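Local coordinates for protein TRAS1 ORF2p (Bombyx mori, PDB 1WDU) that forms the N-terminal endonuclease domain of a telomere-specific non-LTR retrotransposon protein, which probably nicks DNA at its target site, at residues A47-Q52 with A84-D89; R69-T74 with L92-Y97; R21-N26 with A42-A47. The protein carries 1 engineered substitution. All blocks are in the same frame, centred on the assembly; numbering follows the deposited sequence.

Contact 1: A47-Q52 with A84-D89; sequences AIALIQ and AIAVFD
Strands 48-52 and 84-87 run antiparallel, 4.8 Å apart at 166°, with Ala49 facing Ala86 and Ile51 facing Ala84 as hydrogen-bonded pairs. Ala49 N gives to Ala86 O at 2.9 Å, and Ala49 O accepts Ala86 N in return; Ile51 and Ala84 exchange the same two bonds. Where the ladder ends, Ala47 O takes Phe88 N from above its carbonyl plane, plus a weak bond from Asp89 N. The non-hydrogen-bonded pairs alternate with these: Ile48 and Val87 lie side by side, Ile48 CD1 resting 3.8 Å from Val87 CG2, and Leu50 CD2 leans on Ile85 CG1 at 4.1 Å. These branched side chains point into the sandwich of the DNase I-like fold, towards strand 116-123 of the second sheet. Ala49, Ala86, Ala84 and Ile51 lie on the other face, where Ala49 and Phe88 meet helix 31-44; Ala86 CB touches both Ala49 CB, at 3.9 Å, and Ile51 CD1. A first torsion of -55° swings the Phe88 ring over this face, and its edge at CE1 comes 3.4 Å from Ala49 CB, in the ring plane. Trading Phe88 for an alanine is likely to leave a gap beside Ala49 CB, where the ring also meets Leu37 and Ala41.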
ATOM      1  N   ALA A  47       4.808   9.920  -7.705  1.00 34.33           N
ATOM      2  CA  ALA A  47       3.479  10.430  -7.994  1.00 32.52           C
ATOM      3  C   ALA A  47       2.510  10.008  -6.899  1.00 31.89           C
ATOM      4  O   ALA A  47       1.578  10.741  -6.575  1.00 30.16           O
ATOM      5  CB  ALA A  47       2.994   9.899  -9.337  1.00 29.76           C
ATOM      6  N   ILE A  48       2.759   8.832  -6.321  1.00 31.90           N
ATOM      7  CA  ILE A  48       1.887   8.262  -5.298  1.00 30.70           C
ATOM      8  C   ILE A  48       2.606   7.681  -4.075  1.00 31.56           C
ATOM      9  O   ILE A  48       3.748   7.216  -4.148  1.00 30.30           O
ATOM     10  CB  ILE A  48       1.040   7.100  -5.895  1.00 32.20           C
ATOM     11  CG1 ILE A  48       0.243   7.582  -7.118  1.00 31.19           C
ATOM     12  CG2 ILE A  48       0.111   6.521  -4.821  1.00 30.10           C
ATOM     13  CD1 ILE A  48      -0.935   8.452  -6.778  1.00 32.29           C
ATOM     14  N   ALA A  49       1.909   7.704  -2.947  1.00 29.92           N
ATOM     15  CA  ALA A  49       2.426   7.114  -1.727  1.00 29.46           C
ATOM     16  C   ALA A  49       1.270   6.346  -1.079  1.00 28.66           C
ATOM     17  O   ALA A  49       0.186   6.901  -0.869  1.00 27.00           O
ATOM     18  CB  ALA A  49       2.951   8.187  -0.787  1.00 29.67           C
ATOM     19  N   LEU A  50       1.487   5.056  -0.823  1.00 27.92           N
ATOM     20  CA  LEU A  50       0.490   4.208  -0.163  1.00 26.65           C
ATOM     21  C   LEU A  50       0.992   4.126   1.278  1.00 26.94           C
ATOM     22  O   LEU A  50       1.947   3.407   1.584  1.00 27.06           O
ATOM     23  CB  LEU A  50       0.438   2.825  -0.814  1.00 24.92           C
ATOM     24  CG  LEU A  50       0.158   2.822  -2.331  1.00 23.17           C
ATOM     25  CD1 LEU A  50       0.203   1.396  -2.848  1.00 21.64           C
ATOM     26  CD2 LEU A  50      -1.184   3.451  -2.634  1.00 21.13           C
ATOM     27  N   ILE A  51       0.338   4.885   2.151  1.00 26.84           N
ATOM     28  CA  ILE A  51       0.722   5.005   3.549  1.00 27.52           C
ATOM     29  C   ILE A  51      -0.108   4.242   4.567  1.00 29.96           C
ATOM     30  O   ILE A  51      -1.293   3.986   4.361  1.00 31.18           O
ATOM     31  CB  ILE A  51       0.667   6.487   3.978  1.00 27.50           C
ATOM     32  CG1 ILE A  51       1.414   7.357   2.973  1.00 28.83           C
ATOM     33  CG2 ILE A  51       1.262   6.657   5.369  1.00 29.76           C
ATOM     34  CD1 ILE A  51       1.074   8.838   3.105  1.00 26.52           C
ATOM     35  N   GLN A  52       0.538   3.901   5.681  1.00 30.72           N
ATOM     36  CA  GLN A  52      -0.116   3.244   6.804  1.00 31.94           C
ATOM     37  C   GLN A  52       0.392   3.941   8.048  1.00 33.31           C
ATOM     38  O   GLN A  52       1.568   4.315   8.116  1.00 32.40           O
ATOM     39  CB  GLN A  52       0.238   1.755   6.904  1.00 32.77           C
ATOM     40  CG  GLN A  52      -0.154   0.931   5.697  1.00 30.02           C
ATOM     41  CD  GLN A  52       0.840   1.088   4.579  1.00 27.76           C
ATOM     42  OE1 GLN A  52       2.043   0.939   4.796  1.00 27.19           O
ATOM     43  NE2 GLN A  52       0.354   1.384   3.377  1.00 22.65           N
ATOM     44  N   ALA A  84      -3.736   5.773   4.417  1.00 28.89           N
ATOM     45  CA  ALA A  84      -3.968   6.935   3.588  1.00 27.34           C
ATOM     46  C   ALA A  84      -3.237   6.819   2.268  1.00 27.15           C
ATOM     47  O   ALA A  84      -2.303   6.030   2.112  1.00 25.23           O
ATOM     48  CB  ALA A  84      -3.529   8.191   4.314  1.00 27.38           C
ATOM     49  N   ILE A  85      -3.683   7.614   1.309  1.00 27.37           N
ATOM     50  CA  ILE A  85      -3.056   7.630   0.009  1.00 27.79           C
ATOM     51  C   ILE A  85      -2.711   9.079  -0.337  1.00 29.48           C
ATOM     52  O   ILE A  85      -3.584   9.948  -0.383  1.00 31.01           O
ATOM     53  CB  ILE A  85      -3.985   7.017  -1.056  1.00 23.54           C
ATOM     54  CG1 ILE A  85      -4.190   5.525  -0.753  1.00 24.39           C
ATOM     55  CG2 ILE A  85      -3.394   7.221  -2.440  1.00 25.71           C
ATOM     56  CD1 ILE A  85      -5.138   4.793  -1.703  1.00 16.47           C
ATOM     57  N   ALA A  86      -1.426   9.337  -0.551  1.00 30.40           N
ATOM     58  CA  ALA A  86      -0.968  10.681  -0.900  1.00 29.46           C
ATOM     59  C   ALA A  86      -0.684  10.776  -2.394  1.00 29.54           C
ATOM     60  O   ALA A  86       0.018   9.939  -2.967  1.00 31.16           O
ATOM     61  CB  ALA A  86       0.291  11.027  -0.113  1.00 28.35           C
ATOM     62  N   VAL A  87      -1.242  11.794  -3.026  1.00 30.41           N
ATOM     63  CA  VAL A  87      -1.022  12.008  -4.444  1.00 32.16           C
ATOM     64  C   VAL A  87      -0.189  13.276  -4.586  1.00 33.88           C
ATOM     65  O   VAL A  87      -0.665  14.375  -4.302  1.00 36.46           O
ATOM     66  CB  VAL A  87      -2.358  12.169  -5.202  1.00 31.55           C
ATOM     67  CG1 VAL A  87      -2.087  12.361  -6.686  1.00 30.63           C
ATOM     68  CG2 VAL A  87      -3.240  10.929  -4.978  1.00 27.45           C
ATOM     69  N   PHE A  88       1.066  13.117  -4.996  1.00 34.94           N
ATOM     70  CA  PHE A  88       1.961  14.257  -5.171  1.00 36.87           C
ATOM     71  C   PHE A  88       1.847  14.852  -6.576  1.00 38.34           C
ATOM     72  O   PHE A  88       2.200  16.011  -6.802  1.00 36.67           O
ATOM     73  CB  PHE A  88       3.415  13.845  -4.895  1.00 35.39           C
ATOM     74  CG  PHE A  88       3.617  13.220  -3.545  1.00 34.98           C
ATOM     75  CD1 PHE A  88       3.469  11.841  -3.368  1.00 36.24           C
ATOM     76  CD2 PHE A  88       3.890  14.010  -2.437  1.00 33.50           C
ATOM     77  CE1 PHE A  88       3.590  11.260  -2.100  1.00 32.48           C
ATOM     78  CE2 PHE A  88       4.011  13.445  -1.168  1.00 31.90           C
ATOM     79  CZ  PHE A  88       3.858  12.066  -1.000  1.00 32.86           C
ATOM     80  N   ASP A  89       1.357  14.053  -7.518  1.00 40.67           N
ATOM     81  CA  ASP A  89       1.193  14.517  -8.885  1.00 42.95           C
ATOM     82  C   ASP A  89      -0.023  15.439  -8.918  1.00 43.69           C
ATOM     83  O   ASP A  89      -1.163  14.992  -8.790  1.00 43.60           O
ATOM     84  CB  ASP A  89       1.014  13.325  -9.828  1.00 45.34           C
ATOM     85  CG  ASP A  89       0.922  13.739 -11.287  1.00 47.16           C
ATOM     86  OD1 ASP A  89       1.390  12.972 -12.152  1.00 48.07           O
ATOM     87  OD2 ASP A  89       0.370  14.822 -11.571  1.00 49.08           O
TER

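Contact 2: R69-T74 with L92-Y97; sequences RVFQST and LDVIQY
Strands 69-72 and 93-96 run roughly parallel, 21° between their directions, but their axes stay 9.9 Å apart, so side chains bridge the space with no backbone pairing. Phe71 does most of this. Its ring reaches CZ to 3.6 Å from Val94 CG1, the two side chains coming from opposite directions. Gln96 crosses the same ring at about a right angle: its CG lies 3.6 Å from Phe71 CE2, and its CD sits at the ring edge, in plane, with the amide turned 67° from the ring. The contact there is made by the CG methylene and the amide together, CD and OE1 included. At the other end, Arg69 bends at chi3 and brings NH2 to Leu92 O at 3.0 Å, in the guanidinium plane; the bond is weak, its N-H...O angle being 122°. The same NH2 passes 4.0 Å from Val94 CG2 and has a second weak partner in Asp89 O. Strand 69-72 is an edge strand of the six-stranded sheet, paired to 83-87, whereas 93-96 pairs with 105-111 in the second sheet; Val87 and Val108, one from each sheet, both touch Phe71 and Val94.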
ATOM      1  N   ARG A  69      -2.400  16.073  -2.301  1.00 42.43           N
ATOM      2  CA  ARG A  69      -3.742  15.664  -1.917  1.00 40.03           C
ATOM      3  C   ARG A  69      -3.650  14.370  -1.114  1.00 39.14           C
ATOM      4  O   ARG A  69      -3.005  13.405  -1.536  1.00 38.81           O
ATOM      5  CB  ARG A  69      -4.618  15.490  -3.162  1.00 38.74           C
ATOM      6  CG  ARG A  69      -4.707  16.775  -3.975  1.00 38.95           C
ATOM      7  CD  ARG A  69      -5.844  16.808  -4.980  1.00 37.14           C
ATOM      8  NE  ARG A  69      -5.613  16.064  -6.222  1.00 36.72           N
ATOM      9  CZ  ARG A  69      -4.435  15.911  -6.813  1.00 34.11           C
ATOM     10  NH1 ARG A  69      -3.345  16.436  -6.267  1.00 38.00           N
ATOM     11  NH2 ARG A  69      -4.353  15.266  -7.974  1.00 29.84           N
ATOM     12  N   VAL A  70      -4.274  14.364   0.060  1.00 36.16           N
ATOM     13  CA  VAL A  70      -4.247  13.187   0.912  1.00 34.79           C
ATOM     14  C   VAL A  70      -5.644  12.641   1.162  1.00 34.90           C
ATOM     15  O   VAL A  70      -6.553  13.373   1.545  1.00 34.84           O
ATOM     16  CB  VAL A  70      -3.575  13.491   2.265  1.00 34.04           C
ATOM     17  CG1 VAL A  70      -3.531  12.224   3.122  1.00 33.35           C
ATOM     18  CG2 VAL A  70      -2.168  14.019   2.031  1.00 32.32           C
ATOM     19  N   PHE A  71      -5.802  11.343   0.936  1.00 35.40           N
ATOM     20  CA  PHE A  71      -7.082  10.671   1.128  1.00 34.68           C
ATOM     21  C   PHE A  71      -6.883   9.676   2.242  1.00 35.01           C
ATOM     22  O   PHE A  71      -6.024   8.798   2.159  1.00 35.63           O
ATOM     23  CB  PHE A  71      -7.497   9.989  -0.171  1.00 34.02           C
ATOM     24  CG  PHE A  71      -7.532  10.932  -1.327  1.00 34.86           C
ATOM     25  CD1 PHE A  71      -6.353  11.284  -1.987  1.00 34.21           C
ATOM     26  CD2 PHE A  71      -8.721  11.570  -1.684  1.00 34.00           C
ATOM     27  CE1 PHE A  71      -6.354  12.265  -2.977  1.00 34.38           C
ATOM     28  CE2 PHE A  71      -8.731  12.557  -2.676  1.00 34.82           C
ATOM     29  CZ  PHE A  71      -7.550  12.906  -3.320  1.00 34.89           C
ATOM     30  N   GLN A  72      -7.676   9.832   3.292  1.00 35.92           N
ATOM     31  CA  GLN A  72      -7.556   8.995   4.466  1.00 36.87           C
ATOM     32  C   GLN A  72      -8.686   8.021   4.704  1.00 37.14           C
ATOM     33  O   GLN A  72      -9.794   8.172   4.188  1.00 36.13           O
ATOM     34  CB  GLN A  72      -7.416   9.882   5.696  1.00 38.47           C
ATOM     35  CG  GLN A  72      -6.373  10.966   5.542  1.00 44.13           C
ATOM     36  CD  GLN A  72      -6.248  11.825   6.783  1.00 44.51           C
ATOM     37  OE1 GLN A  72      -7.244  12.305   7.316  1.00 47.00           O
ATOM     38  NE2 GLN A  72      -5.021  12.030   7.243  1.00 46.32           N
ATOM     39  N   SER A  73      -8.377   7.011   5.506  1.00 37.30           N
ATOM     40  CA  SER A  73      -9.341   6.006   5.892  1.00 37.84           C
ATOM     41  C   SER A  73     -10.118   6.638   7.047  1.00 39.77           C
ATOM     42  O   SER A  73      -9.690   7.648   7.612  1.00 39.30           O
ATOM     43  CB  SER A  73      -8.612   4.748   6.365  1.00 37.62           C
ATOM     44  OG  SER A  73      -7.723   5.048   7.430  1.00 34.87           O
ATOM     45  N   THR A  74     -11.253   6.047   7.395  1.00 42.27           N
ATOM     46  CA  THR A  74     -12.088   6.562   8.475  1.00 44.05           C
ATOM     47  C   THR A  74     -11.291   6.844   9.742  1.00 45.03           C
ATOM     48  O   THR A  74     -10.628   5.955  10.281  1.00 45.14           O
ATOM     49  CB  THR A  74     -13.198   5.569   8.818  1.00 44.62           C
ATOM     50  OG1 THR A  74     -13.841   5.150   7.608  1.00 46.43           O
ATOM     51  CG2 THR A  74     -14.223   6.221   9.739  1.00 44.42           C
ATOM     52  N   LEU A  92      -2.722  14.681 -11.929  1.00 40.52           N
ATOM     53  CA  LEU A  92      -3.333  13.361 -12.011  1.00 38.11           C
ATOM     54  C   LEU A  92      -4.812  13.384 -11.607  1.00 36.80           C
ATOM     55  O   LEU A  92      -5.173  13.928 -10.566  1.00 36.79           O
ATOM     56  CB  LEU A  92      -2.566  12.392 -11.108  1.00 38.33           C
ATOM     57  CG  LEU A  92      -2.978  10.923 -11.140  1.00 38.77           C
ATOM     58  CD1 LEU A  92      -2.932  10.406 -12.580  1.00 38.87           C
ATOM     59  CD2 LEU A  92      -2.036  10.121 -10.243  1.00 39.42           C
ATOM     60  N   ASP A  93      -5.663  12.800 -12.441  1.00 36.47           N
ATOM     61  CA  ASP A  93      -7.094  12.735 -12.159  1.00 37.61           C
ATOM     62  C   ASP A  93      -7.333  11.733 -11.027  1.00 37.44           C
ATOM     63  O   ASP A  93      -6.842  10.603 -11.060  1.00 36.51           O
ATOM     64  CB  ASP A  93      -7.866  12.294 -13.412  1.00 39.82           C
ATOM     65  CG  ASP A  93      -8.343  13.470 -14.256  1.00 43.18           C
ATOM     66  OD1 ASP A  93      -7.565  14.429 -14.442  1.00 44.36           O
ATOM     67  OD2 ASP A  93      -9.496  13.432 -14.742  1.00 43.77           O
ATOM     68  N   VAL A  94      -8.103  12.152 -10.033  1.00 36.85           N
ATOM     69  CA  VAL A  94      -8.390  11.308  -8.886  1.00 37.01           C
ATOM     70  C   VAL A  94      -9.884  11.154  -8.614  1.00 38.10           C
ATOM     71  O   VAL A  94     -10.670  12.087  -8.810  1.00 39.65           O
ATOM     72  CB  VAL A  94      -7.704  11.881  -7.616  1.00 35.48           C
ATOM     73  CG1 VAL A  94      -8.208  11.171  -6.377  1.00 35.44           C
ATOM     74  CG2 VAL A  94      -6.196  11.738  -7.739  1.00 35.19           C
ATOM     75  N   ILE A  95     -10.273   9.966  -8.168  1.00 37.12           N
ATOM     76  CA  ILE A  95     -11.662   9.703  -7.839  1.00 38.58           C
ATOM     77  C   ILE A  95     -11.733   8.958  -6.514  1.00 37.73           C
ATOM     78  O   ILE A  95     -11.037   7.961  -6.314  1.00 37.58           O
ATOM     79  CB  ILE A  95     -12.374   8.883  -8.945  1.00 40.57           C
ATOM     80  CG1 ILE A  95     -13.628   8.224  -8.369  1.00 40.06           C
ATOM     81  CG2 ILE A  95     -11.426   7.865  -9.542  1.00 42.37           C
ATOM     82  CD1 ILE A  95     -14.477   7.557  -9.402  1.00 44.56           C
ATOM     83  N   GLN A  96     -12.575   9.449  -5.612  1.00 37.00           N
ATOM     84  CA  GLN A  96     -12.733   8.845  -4.292  1.00 37.66           C
ATOM     85  C   GLN A  96     -13.878   7.843  -4.223  1.00 37.39           C
ATOM     86  O   GLN A  96     -14.898   7.989  -4.901  1.00 35.72           O
ATOM     87  CB  GLN A  96     -12.996   9.924  -3.232  1.00 37.29           C
ATOM     88  CG  GLN A  96     -12.008  11.070  -3.197  1.00 36.94           C
ATOM     89  CD  GLN A  96     -12.331  12.052  -2.084  1.00 38.59           C
ATOM     90  OE1 GLN A  96     -12.277  11.703  -0.908  1.00 40.88           O
ATOM     91  NE2 GLN A  96     -12.673  13.279  -2.451  1.00 37.73           N
ATOM     92  N   TYR A  97     -13.713   6.836  -3.375  1.00 37.77           N
ATOM     93  CA  TYR A  97     -14.751   5.832  -3.188  1.00 38.40           C
ATOM     94  C   TYR A  97     -15.096   5.707  -1.706  1.00 40.16           C
ATOM     95  O   TYR A  97     -14.683   4.764  -1.033  1.00 40.39           O
ATOM     96  CB  TYR A  97     -14.296   4.488  -3.746  1.00 35.70           C
ATOM     97  CG  TYR A  97     -14.025   4.533  -5.228  1.00 36.47           C
ATOM     98  CD1 TYR A  97     -12.721   4.632  -5.717  1.00 35.26           C
ATOM     99  CD2 TYR A  97     -15.080   4.503  -6.152  1.00 35.48           C
ATOM    100  CE1 TYR A  97     -12.468   4.696  -7.091  1.00 34.68           C
ATOM    101  CE2 TYR A  97     -14.841   4.572  -7.520  1.00 33.81           C
ATOM    102  CZ  TYR A  97     -13.536   4.664  -7.984  1.00 35.48           C
ATOM    103  OH  TYR A  97     -13.296   4.693  -9.342  1.00 36.19           O
TER

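Contact 3: R21-N26 with A42-A47; sequences RVLQAN and ATRKAA
With CG turned away from the carbonyl carbon (chi1 -55°) and chi2 at 180°, Leu23 extends its branched end towards the chain that leaves helix 31-44, to reach Ala46 and Arg44; Arg21, with the same kind of first torsion (chi1 -60°) and a chain extended to NE, runs past the end of that helix. The two segments belong to a beta-alpha-beta unit, strand 20-26, helix 31-44 and strand 48-52, and this is the turn that brings the chain from the helix back beside the first strand. A Schellman motif ends the helix: Lys45, with positive phi, is its C-prime residue, Lys45 N bonding back to Ala42 O and Ala46 N to Ala41 O. The chain then drops alongside Arg21, whose carbonyl oxygen accepts Ala47 N at 2.9 Å. Leu23 CG packs against Ala46 CB at 3.8 Å, and CD2 of the same leucine touches Arg44 CD at 4.0 Å, the two side chains crossing obliquely. Beyond that apolar stem the Arg44 guanidinium turns to a salt bridge with Asp226, so the arginine gives its methylenes to the strand and its charge elsewhere. Leu37 and Ala41 of the helix also lie on Leu23. Arg21 lays its CD 3.5 Å from Arg44 O, a van der Waals contact at the helix end. Its NE stands 6.5 Å from Arg44 NE, and its NH1 6.3 Å from Lys45 NZ, so these like charges stay apart without contact. A water links the two backbones, accepting from Arg21 N at 2.9 Å and donating to Lys45 O at 2.9 Å.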
ATOM      1  N   ARG A  21       5.951   6.692 -10.339  1.00 42.43           N
ATOM      2  CA  ARG A  21       6.553   5.993  -9.212  1.00 40.81           C
ATOM      3  C   ARG A  21       5.657   6.003  -7.974  1.00 38.01           C
ATOM      4  O   ARG A  21       5.063   7.029  -7.623  1.00 34.76           O
ATOM      5  CB  ARG A  21       7.911   6.609  -8.871  1.00 44.27           C
ATOM      6  CG  ARG A  21       8.914   6.566 -10.009  1.00 49.36           C
ATOM      7  CD  ARG A  21      10.306   6.971  -9.538  1.00 53.33           C
ATOM      8  NE  ARG A  21      11.307   6.826 -10.594  1.00 56.58           N
ATOM      9  CZ  ARG A  21      11.352   7.575 -11.692  1.00 59.11           C
ATOM     10  NH1 ARG A  21      10.452   8.533 -11.886  1.00 59.92           N
ATOM     11  NH2 ARG A  21      12.301   7.367 -12.597  1.00 59.09           N
ATOM     12  N   VAL A  22       5.568   4.852  -7.315  1.00 34.88           N
ATOM     13  CA  VAL A  22       4.750   4.720  -6.115  1.00 32.52           C
ATOM     14  C   VAL A  22       5.577   4.349  -4.882  1.00 32.17           C
ATOM     15  O   VAL A  22       6.441   3.472  -4.942  1.00 30.26           O
ATOM     16  CB  VAL A  22       3.669   3.626  -6.294  1.00 31.75           C
ATOM     17  CG1 VAL A  22       2.827   3.506  -5.014  1.00 31.43           C
ATOM     18  CG2 VAL A  22       2.787   3.947  -7.495  1.00 31.51           C
ATOM     19  N   LEU A  23       5.296   5.009  -3.760  1.00 32.27           N
ATOM     20  CA  LEU A  23       5.987   4.708  -2.503  1.00 32.54           C
ATOM     21  C   LEU A  23       5.027   3.983  -1.547  1.00 31.33           C
ATOM     22  O   LEU A  23       3.859   4.343  -1.452  1.00 33.05           O
ATOM     23  CB  LEU A  23       6.477   6.002  -1.832  1.00 31.27           C
ATOM     24  CG  LEU A  23       7.374   6.959  -2.629  1.00 33.20           C
ATOM     25  CD1 LEU A  23       7.716   8.157  -1.754  1.00 29.69           C
ATOM     26  CD2 LEU A  23       8.649   6.244  -3.086  1.00 29.94           C
ATOM     27  N   GLN A  24       5.507   2.957  -0.852  1.00 30.19           N
ATOM     28  CA  GLN A  24       4.670   2.242   0.111  1.00 29.50           C
ATOM     29  C   GLN A  24       5.410   2.265   1.444  1.00 29.62           C
ATOM     30  O   GLN A  24       6.540   1.795   1.526  1.00 30.38           O
ATOM     31  CB  GLN A  24       4.431   0.786  -0.316  1.00 28.07           C
ATOM     32  CG  GLN A  24       3.454   0.029   0.604  1.00 25.37           C
ATOM     33  CD  GLN A  24       3.233  -1.414   0.175  1.00 24.29           C
ATOM     34  OE1 GLN A  24       2.889  -1.677  -0.976  1.00 23.40           O
ATOM     35  NE2 GLN A  24       3.426  -2.359   1.104  1.00 21.72           N
ATOM     36  N   ALA A  25       4.782   2.799   2.489  1.00 30.68           N
ATOM     37  CA  ALA A  25       5.451   2.868   3.782  1.00 31.83           C
ATOM     38  C   ALA A  25       4.544   3.008   4.991  1.00 31.97           C
ATOM     39  O   ALA A  25       3.535   3.718   4.961  1.00 31.84           O
ATOM     40  CB  ALA A  25       6.460   4.019   3.778  1.00 31.37           C
ATOM     41  N   ASN A  26       4.931   2.315   6.055  1.00 31.82           N
ATOM     42  CA  ASN A  26       4.229   2.359   7.322  1.00 33.35           C
ATOM     43  C   ASN A  26       5.063   3.305   8.175  1.00 34.16           C
ATOM     44  O   ASN A  26       6.146   2.956   8.631  1.00 33.99           O
ATOM     45  CB  ASN A  26       4.184   0.976   7.978  1.00 32.71           C
ATOM     46  CG  ASN A  26       3.522   1.009   9.349  1.00 34.23           C
ATOM     47  OD1 ASN A  26       3.447   2.064   9.984  1.00 35.71           O
ATOM     48  ND2 ASN A  26       3.049  -0.143   9.815  1.00 31.90           N
ATOM     49  N   ALA A  42       9.773  13.826  -2.960  1.00 38.72           N
ATOM     50  CA  ALA A  42      10.293  14.964  -3.716  1.00 39.59           C
ATOM     51  C   ALA A  42      11.509  14.496  -4.506  1.00 40.53           C
ATOM     52  O   ALA A  42      11.576  14.665  -5.720  1.00 40.51           O
ATOM     53  CB  ALA A  42      10.689  16.094  -2.773  1.00 37.72           C
ATOM     54  N   THR A  43      12.457  13.888  -3.795  1.00 42.66           N
ATOM     55  CA  THR A  43      13.691  13.380  -4.388  1.00 45.29           C
ATOM     56  C   THR A  43      13.441  12.417  -5.541  1.00 46.16           C
ATOM     57  O   THR A  43      13.917  12.635  -6.654  1.00 46.34           O
ATOM     58  CB  THR A  43      14.548  12.654  -3.335  1.00 46.17           C
ATOM     59  OG1 THR A  43      14.852  13.552  -2.263  1.00 48.44           O
ATOM     60  CG2 THR A  43      15.841  12.162  -3.957  1.00 49.33           C
ATOM     61  N   ARG A  44      12.703  11.345  -5.262  1.00 47.91           N
ATOM     62  CA  ARG A  44      12.383  10.340  -6.270  1.00 48.30           C
ATOM     63  C   ARG A  44      11.357  10.816  -7.296  1.00 47.69           C
ATOM     64  O   ARG A  44      11.124  10.145  -8.302  1.00 47.46           O
ATOM     65  CB  ARG A  44      11.847   9.079  -5.604  1.00 51.23           C
ATOM     66  CG  ARG A  44      12.893   8.194  -4.986  1.00 55.93           C
ATOM     67  CD  ARG A  44      12.290   6.833  -4.704  1.00 61.44           C
ATOM     68  NE  ARG A  44      13.317   5.823  -4.476  1.00 66.13           N
ATOM     69  CZ  ARG A  44      14.094   5.773  -3.403  1.00 67.44           C
ATOM     70  NH1 ARG A  44      13.960   6.679  -2.442  1.00 68.81           N
ATOM     71  NH2 ARG A  44      15.012   4.819  -3.298  1.00 68.83           N
ATOM     72  N   LYS A  45      10.753  11.972  -7.040  1.00 46.92           N
ATOM     73  CA  LYS A  45       9.735  12.514  -7.931  1.00 47.82           C
ATOM     74  C   LYS A  45       8.628  11.476  -8.064  1.00 46.21           C
ATOM     75  O   LYS A  45       8.244  11.075  -9.168  1.00 45.12           O
ATOM     76  CB  LYS A  45      10.342  12.860  -9.301  1.00 50.48           C
ATOM     77  CG  LYS A  45      11.047  14.223  -9.327  1.00 52.05           C
ATOM     78  CD  LYS A  45      11.847  14.444 -10.607  1.00 54.71           C
ATOM     79  CE  LYS A  45      13.069  13.531 -10.673  1.00 56.40           C
ATOM     80  NZ  LYS A  45      13.893  13.771 -11.900  1.00 58.00           N
ATOM     81  N   ALA A  46       8.132  11.036  -6.910  1.00 44.07           N
ATOM     82  CA  ALA A  46       7.073  10.043  -6.851  1.00 41.15           C
ATOM     83  C   ALA A  46       5.720  10.688  -7.128  1.00 38.43           C
ATOM     84  O   ALA A  46       5.508  11.861  -6.833  1.00 40.65           O
ATOM     85  CB  ALA A  46       7.067   9.378  -5.485  1.00 40.56           C
ATOM     86  N   ALA A  47       4.808   9.920  -7.705  1.00 34.33           N
ATOM     87  CA  ALA A  47       3.479  10.430  -7.994  1.00 32.52           C
ATOM     88  C   ALA A  47       2.510  10.008  -6.899  1.00 31.89           C
ATOM     89  O   ALA A  47       1.578  10.741  -6.575  1.00 30.16           O
ATOM     90  CB  ALA A  47       2.994   9.899  -9.337  1.00 29.76           C
TER
HETATM   91  O   HOH W   1       6.405   9.514 -10.810  1.00 31.27           O

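Contacts 1 and 3 share Ala47 and build neighbouring parts of the six-stranded sheet, where strand 48-52 lies between 83-87 and 20-26. Contact 1 is the buried core, a ladder of backbone bonds with alanines and Ile51 on the face turned to the helix and branched residues inside the sandwich. Contact 3 is partly buried and holds a helix end to a strand with one direct backbone bond, a water, a leucine packed on an alanine and the stems of arginines. Contact 2 lies at the surface and joins an edge strand of that sheet to the other sheet by side chains, a phenylalanine and a weakly bonded arginine. It meets contact 1 through strand 83-87, which pairs with 69-72, but does not touch contact 3.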